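Cel44C (Paenibacillus polymyxa, PDB 2YIH) is an endo-acting glucanase and xyloglucanase that cleaves beta-1,4-glucan backbones, this chain being the family 44 glycoside hydrolase part of a longer multidomain protein. Local coordinates at residues Y239-L242 against Q243-P246; E323-W326 against I327-W330. The protein carries 8 engineered substitutions. All blocks are in the same frame, centred on the assembly; numbering follows the deposited sequence.

Contact 1 (Y239-L242 against Q243-P246); sequences YKDL and QTAP. With XYS (alpha-D-xylopyranose), chain B; BGC (beta-D-glucopyranose), chain C.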
loop_
_atom_site.group_PDB
_atom_site.type_symbol
_atom_site.label_atom_id
_atom_site.label_comp_id
_atom_site.label_asym_id
_atom_site.label_seq_id
_atom_site.Cartn_x
_atom_site.Cartn_y
_atom_site.Cartn_z
ATOM N N TYR A 239 -5.853 14.283 3.747
ATOM C CA TYR A 239 -6.150 14.592 2.327
ATOM C C TYR A 239 -6.882 15.948 2.223
ATOM O O TYR A 239 -6.592 16.751 1.338
ATOM C CB TYR A 239 -7.096 13.567 1.694
ATOM C CG TYR A 239 -6.740 12.083 1.657
ATOM C CD1 TYR A 239 -5.657 11.531 2.366
ATOM C CD2 TYR A 239 -7.592 11.214 0.968
ATOM C CE1 TYR A 239 -5.442 10.132 2.368
ATOM C CE2 TYR A 239 -7.386 9.859 0.943
ATOM C CZ TYR A 239 -6.361 9.305 1.705
ATOM O OH TYR A 239 -6.212 7.933 1.630
ATOM N N LYS A 240 -7.797 16.198 3.161
ATOM C CA LYS A 240 -8.703 17.359 3.077
ATOM C C LYS A 240 -7.962 18.690 3.327
ATOM O O LYS A 240 -8.005 19.584 2.499
ATOM C CB LYS A 240 -9.847 17.201 4.080
ATOM C CG LYS A 240 -10.951 18.285 3.921
ATOM C CD LYS A 240 -11.395 18.404 2.480
ATOM C CE LYS A 240 -12.725 19.134 2.377
ATOM N NZ LYS A 240 -12.524 20.594 2.499
ATOM N N ASP A 241 -7.262 18.802 4.455
ATOM C CA ASP A 241 -6.632 20.080 4.818
ATOM C C ASP A 241 -5.425 19.858 5.720
ATOM O O ASP A 241 -5.058 20.710 6.571
ATOM C CB ASP A 241 -7.674 21.037 5.461
ATOM C CG ASP A 241 -8.241 20.515 6.788
ATOM O OD1 ASP A 241 -7.888 19.405 7.263
ATOM O OD2 ASP A 241 -9.091 21.230 7.367
ATOM N N LEU A 242 -4.758 18.728 5.490
ATOM C CA LEU A 242 -3.590 18.395 6.269
ATOM C C LEU A 242 -3.874 18.461 7.791
ATOM O O LEU A 242 -3.092 18.985 8.566
ATOM C CB LEU A 242 -2.368 19.248 5.840
ATOM C CG LEU A 242 -1.005 18.686 6.289
ATOM C CD1 LEU A 242 -0.701 17.325 5.614
ATOM C CD2 LEU A 242 0.105 19.689 5.943
ATOM N N GLN A 243 -4.992 17.869 8.182
ATOM C CA GLN A 243 -5.455 17.823 9.574
ATOM C C GLN A 243 -5.545 19.234 10.156
ATOM O O GLN A 243 -5.004 19.518 11.211
ATOM C CB GLN A 243 -4.567 16.891 10.436
ATOM C CG GLN A 243 -5.232 16.470 11.743
ATOM C CD GLN A 243 -6.326 15.439 11.553
ATOM O OE1 GLN A 243 -6.541 14.888 10.444
ATOM N NE2 GLN A 243 -7.066 15.181 12.640
ATOM N N THR A 244 -6.232 20.109 9.429
ATOM C CA THR A 244 -6.404 21.520 9.871
ATOM C C THR A 244 -5.037 22.164 10.124
ATOM O O THR A 244 -4.778 22.735 11.203
ATOM C CB THR A 244 -7.286 21.635 11.161
ATOM O OG1 THR A 244 -8.372 20.710 11.090
ATOM C CG2 THR A 244 -7.857 23.062 11.301
ATOM N N ALA A 245 -4.147 22.097 9.127
ATOM C CA ALA A 245 -2.828 22.719 9.227
ATOM C C ALA A 245 -3.004 24.204 9.584
ATOM O O ALA A 245 -3.927 24.859 9.074
ATOM C CB ALA A 245 -2.062 22.580 7.913
ATOM N N PRO A 246 -2.133 24.729 10.445
ATOM C CA PRO A 246 -2.314 26.123 10.901
ATOM C C PRO A 246 -2.316 27.168 9.791
ATOM O O PRO A 246 -2.993 28.199 9.930
ATOM C CB PRO A 246 -1.133 26.350 11.856
ATOM C CG PRO A 246 -0.214 25.152 11.674
ATOM C CD PRO A 246 -1.113 24.032 11.247
HETATM C C1 XYS B . -5.198 11.860 16.150
HETATM C C2 XYS B . -5.909 12.708 17.195
HETATM C C3 XYS B . -6.417 13.965 16.510
HETATM C C4 XYS B . -5.218 14.730 15.980
HETATM C C5 XYS B . -4.341 13.855 15.079
HETATM O O2 XYS B . -6.999 11.986 17.772
HETATM O O3 XYS B . -7.063 14.807 17.465
HETATM O O4 XYS B . -5.713 15.892 15.299
HETATM O O5 XYS B . -4.048 12.571 15.683
HETATM C C2 BGC C . -10.826 13.750 12.762
HETATM C C3 BGC C . -9.923 12.568 12.459
HETATM C C4 BGC C . -10.588 11.283 12.960
HETATM C C5 BGC C . -12.046 11.175 12.542
HETATM C C6 BGC C . -12.729 9.999 13.238
HETATM C C1 BGC C . -12.216 13.504 12.183
HETATM O O2 BGC C . -10.233 14.922 12.230
HETATM O O3 BGC C . -8.677 12.700 13.145
HETATM O O4 BGC C . -9.908 10.187 12.385
HETATM O O5 BGC C . -12.746 12.371 12.861
HETATM O O6 BGC C . -12.552 10.166 14.653
#
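Asp241 grips the chain ahead of it with two of its oxygens. Its carboxylate OD1 accepts from the Thr244 backbone N at 2.8 Å, and its backbone O accepts from Ala245 N at 3.0 Å in a nearly straight bond (N-H...O 174°). The carboxylate bond is less regular in direction: Thr244 N stands above the carboxylate plane, 70° out of it. CG of Asp241 lies between the backbone N and the carbonyl carbon (chi1 64°), a setting that brings the carboxylate round to the Thr244 side. Between these anchors Leu242, Gln243 and Thr244 all have positive phi and left-handed helical backbone angles, and the bond from Ala245 N back to Asp241 O closes one short left-handed turn.

The turn presents Gln243 to the bound xyloglucan. Its amide NE2 donates to O3 of the chain C glucose at 3.0 Å and to O4 of the xylose at 3.1 Å, and makes a weak bond to O2 of that glucose. With CG anti to the backbone N and the chain bent at its second torsion, the amide nitrogen comes between the glucose and the xylose. OE1 is taken by the hydroxyl of Tyr234, which helps set NE2, and not OE1, toward the glycan.

Behind the turn the packing is apolar: Leu242 CB meets Ala245 CB at 3.9 Å, and Leu242 CD2 lies a little farther from the same methyl. Lys202 NZ bonds to the Gln243 carbonyl and ties down the loop. Leu242 also rests on Leu233 of barrel strand 227-233 and on Phe258 of helix 258-273, while Tyr239, one turn back in helix 236-241, packs on strand 280-285 of the same TIM barrel.

Contact 2 (E323-W326 against I327-W330); sequences EDSW and IAQW. With BGC (beta-D-glucopyranose), chain D; BGC (beta-D-glucopyranose), chain C.
Trp326 presents its indole between Ile327 on one face and the chain C glucose on the other. Ile327 CG1 sits squarely over the six-membered ring in a CH-pi contact, 3.7 Å from the centroid and 11° off the normal, the two side chains crossing obliquely. On the opposite face the sugar is shifted toward the rim, where its C5 comes 3.4 Å from Trp326 NE1. CG lies between the backbone N and the carbonyl carbon (chi1 71°), which brings the five-membered part of the indole against Ile327 N while the rest of the ring projects outward from the helix. Its NE1 is hydrogen-bonded to Glu288 OE2, which helps fix the ring's rotation. Replacing this indole with the methyl of an alanine would probably leave the chain C glucose without its flat support, one side of Ile327 CG1 uncovered and Glu288 OE2 without this N-H.

One turn on, Trp330 offers its own face to the chain D glucose, whose C5 lies 3.5 Å from CE2. Gln329 CG covers the other face of that indole, again near its rim. Trp330 N donates to Trp326 O at 3.0 Å, a backbone bond between the two tryptophans that closes the helical turn spacing their indoles.

The first turn is capped by Ser325. Its OG accepts from Ala328 N at 3.2 Å in a nearly straight line and donates to Glu323 OE2 at 2.7 Å, meeting the anti lone pair. Glu323 is itself anchored through OE1 to Thr315, and its CG packs against the Ala328 methyl. Aromatic platforms of this kind, stacked on sugar faces, are familiar from the clefts of glycoside hydrolases that act on beta-glucans; here a serine N-cap starts the helix that carries two of them.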
loop_
_atom_site.group_PDB
_atom_site.type_symbol
_atom_site.label_atom_id
_atom_site.label_comp_id
_atom_site.label_asym_id
_atom_site.label_seq_id
_atom_site.Cartn_x
_atom_site.Cartn_y
_atom_site.Cartn_z
ATOM N N GLU A 323 -21.034 4.272 1.889
ATOM C CA GLU A 323 -20.800 3.573 3.133
ATOM C C GLU A 323 -21.327 4.353 4.356
ATOM O O GLU A 323 -21.674 5.532 4.262
ATOM C CB GLU A 323 -19.301 3.309 3.283
ATOM C CG GLU A 323 -18.512 4.596 3.601
ATOM C CD GLU A 323 -17.004 4.356 3.648
ATOM O OE1 GLU A 323 -16.541 3.356 3.043
ATOM O OE2 GLU A 323 -16.293 5.189 4.260
ATOM N N ASP A 324 -21.316 3.703 5.518
ATOM C CA ASP A 324 -21.643 4.386 6.784
ATOM C C ASP A 324 -20.324 4.839 7.431
ATOM O O ASP A 324 -19.644 4.051 8.088
ATOM C CB ASP A 324 -22.376 3.411 7.716
ATOM C CG ASP A 324 -22.841 4.061 9.018
ATOM O OD1 ASP A 324 -22.606 5.269 9.225
ATOM O OD2 ASP A 324 -23.365 3.322 9.895
ATOM N N SER A 325 -19.964 6.102 7.214
ATOM C CA SER A 325 -18.783 6.696 7.857
ATOM C C SER A 325 -18.921 8.216 7.829
ATOM O O SER A 325 -19.684 8.770 7.009
ATOM C CB SER A 325 -17.497 6.312 7.097
ATOM O OG SER A 325 -17.399 7.016 5.868
ATOM N N TRP A 326 -18.105 8.882 8.639
ATOM C CA TRP A 326 -18.094 10.358 8.672
ATOM C C TRP A 326 -17.595 10.924 7.350
ATOM O O TRP A 326 -17.995 12.003 6.955
ATOM C CB TRP A 326 -17.221 10.851 9.819
ATOM C CG TRP A 326 -15.711 10.641 9.645
ATOM C CD1 TRP A 326 -14.946 9.604 10.155
ATOM C CD2 TRP A 326 -14.788 11.545 9.041
ATOM N NE1 TRP A 326 -13.612 9.814 9.879
ATOM C CE2 TRP A 326 -13.491 10.975 9.164
ATOM C CE3 TRP A 326 -14.928 12.756 8.353
ATOM C CZ2 TRP A 326 -12.345 11.618 8.688
ATOM C CZ3 TRP A 326 -13.781 13.386 7.881
ATOM C CH2 TRP A 326 -12.505 12.823 8.071
ATOM N N ILE A 327 -16.775 10.165 6.619
ATOM C CA ILE A 327 -16.337 10.610 5.304
ATOM C C ILE A 327 -17.482 10.635 4.273
ATOM O O ILE A 327 -17.643 11.631 3.555
ATOM C CB ILE A 327 -15.181 9.752 4.760
ATOM C CG1 ILE A 327 -13.967 9.838 5.693
ATOM C CG2 ILE A 327 -14.697 10.266 3.392
ATOM C CD1 ILE A 327 -13.013 8.639 5.490
ATOM N N ALA A 328 -18.251 9.545 4.194
ATOM C CA ALA A 328 -19.412 9.480 3.300
ATOM C C ALA A 328 -20.473 10.466 3.804
ATOM O O ALA A 328 -21.146 11.118 3.020
ATOM C CB ALA A 328 -19.966 8.069 3.254
ATOM N N GLN A 329 -20.557 10.649 5.112
ATOM C CA GLN A 329 -21.560 11.553 5.654
ATOM C C GLN A 329 -21.312 13.008 5.243
ATOM O O GLN A 329 -22.242 13.693 4.799
ATOM C CB GLN A 329 -21.644 11.413 7.190
ATOM C CG GLN A 329 -22.592 12.387 7.828
ATOM C CD GLN A 329 -24.014 12.226 7.295
ATOM O OE1 GLN A 329 -24.480 11.110 7.063
ATOM N NE2 GLN A 329 -24.726 13.347 7.154
ATOM N N TRP A 330 -20.068 13.487 5.376
ATOM C CA TRP A 330 -19.808 14.905 5.256
ATOM C C TRP A 330 -18.984 15.274 4.043
ATOM O O TRP A 330 -18.876 16.454 3.730
ATOM C CB TRP A 330 -19.152 15.445 6.538
ATOM C CG TRP A 330 -20.085 15.429 7.702
ATOM C CD1 TRP A 330 -20.035 14.597 8.780
ATOM C CD2 TRP A 330 -21.195 16.311 7.921
ATOM N NE1 TRP A 330 -21.067 14.894 9.656
ATOM C CE2 TRP A 330 -21.790 15.940 9.144
ATOM C CE3 TRP A 330 -21.749 17.373 7.193
ATOM C CZ2 TRP A 330 -22.915 16.606 9.667
ATOM C CZ3 TRP A 330 -22.869 18.036 7.713
ATOM C CH2 TRP A 330 -23.421 17.657 8.947
HETATM C C2 BGC D . -18.635 19.818 9.280
HETATM C C3 BGC D . -18.011 18.436 9.458
HETATM C C4 BGC D . -18.293 17.844 10.837
HETATM C C5 BGC D . -19.789 17.947 11.115
HETATM C C6 BGC D . -20.193 17.380 12.468
HETATM C C1 BGC D . -20.104 19.789 9.694
HETATM O O1 BGC D . -20.696 21.094 9.632
HETATM O O2 BGC D . -18.521 20.223 7.913
HETATM O O3 BGC D . -16.597 18.478 9.233
HETATM O O4 BGC D . -17.949 16.464 10.814
HETATM O O5 BGC D . -20.167 19.316 11.040
HETATM O O6 BGC D . -19.599 18.196 13.475
HETATM C C2 BGC C . -10.826 13.750 12.762
HETATM C C3 BGC C . -9.923 12.568 12.459
HETATM C C4 BGC C . -10.588 11.283 12.960
HETATM C C5 BGC C . -12.046 11.175 12.542
HETATM C C6 BGC C . -12.729 9.999 13.238
HETATM C C1 BGC C . -12.216 13.504 12.183
HETATM O O2 BGC C . -10.233 14.922 12.230
HETATM O O3 BGC C . -8.677 12.700 13.145
HETATM O O4 BGC C . -9.908 10.187 12.385
HETATM O O5 BGC C . -12.746 12.371 12.861
HETATM O O6 BGC C . -12.552 10.166 14.653
#

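Contact 1 and contact 2 meet through the ligand: their centres are 18 Å apart and their nearest atoms about 6 Å apart, without touching, yet both reach the chain C glucose. Contact 1 supplies a polar grip on its O2 and O3 hydroxyls, contact 2 an apolar surface under its C5 and C6 side. From there the binding surface runs on in two directions, to the xylose beside 243-246 and to the chain D glucose beside 327-330; the nearest atoms of the Trp326 side chain and a bound xylose are about 10 Å apart. Tyr234 and Glu288, which steady Gln243 and Trp326, belong to the same glycan pocket.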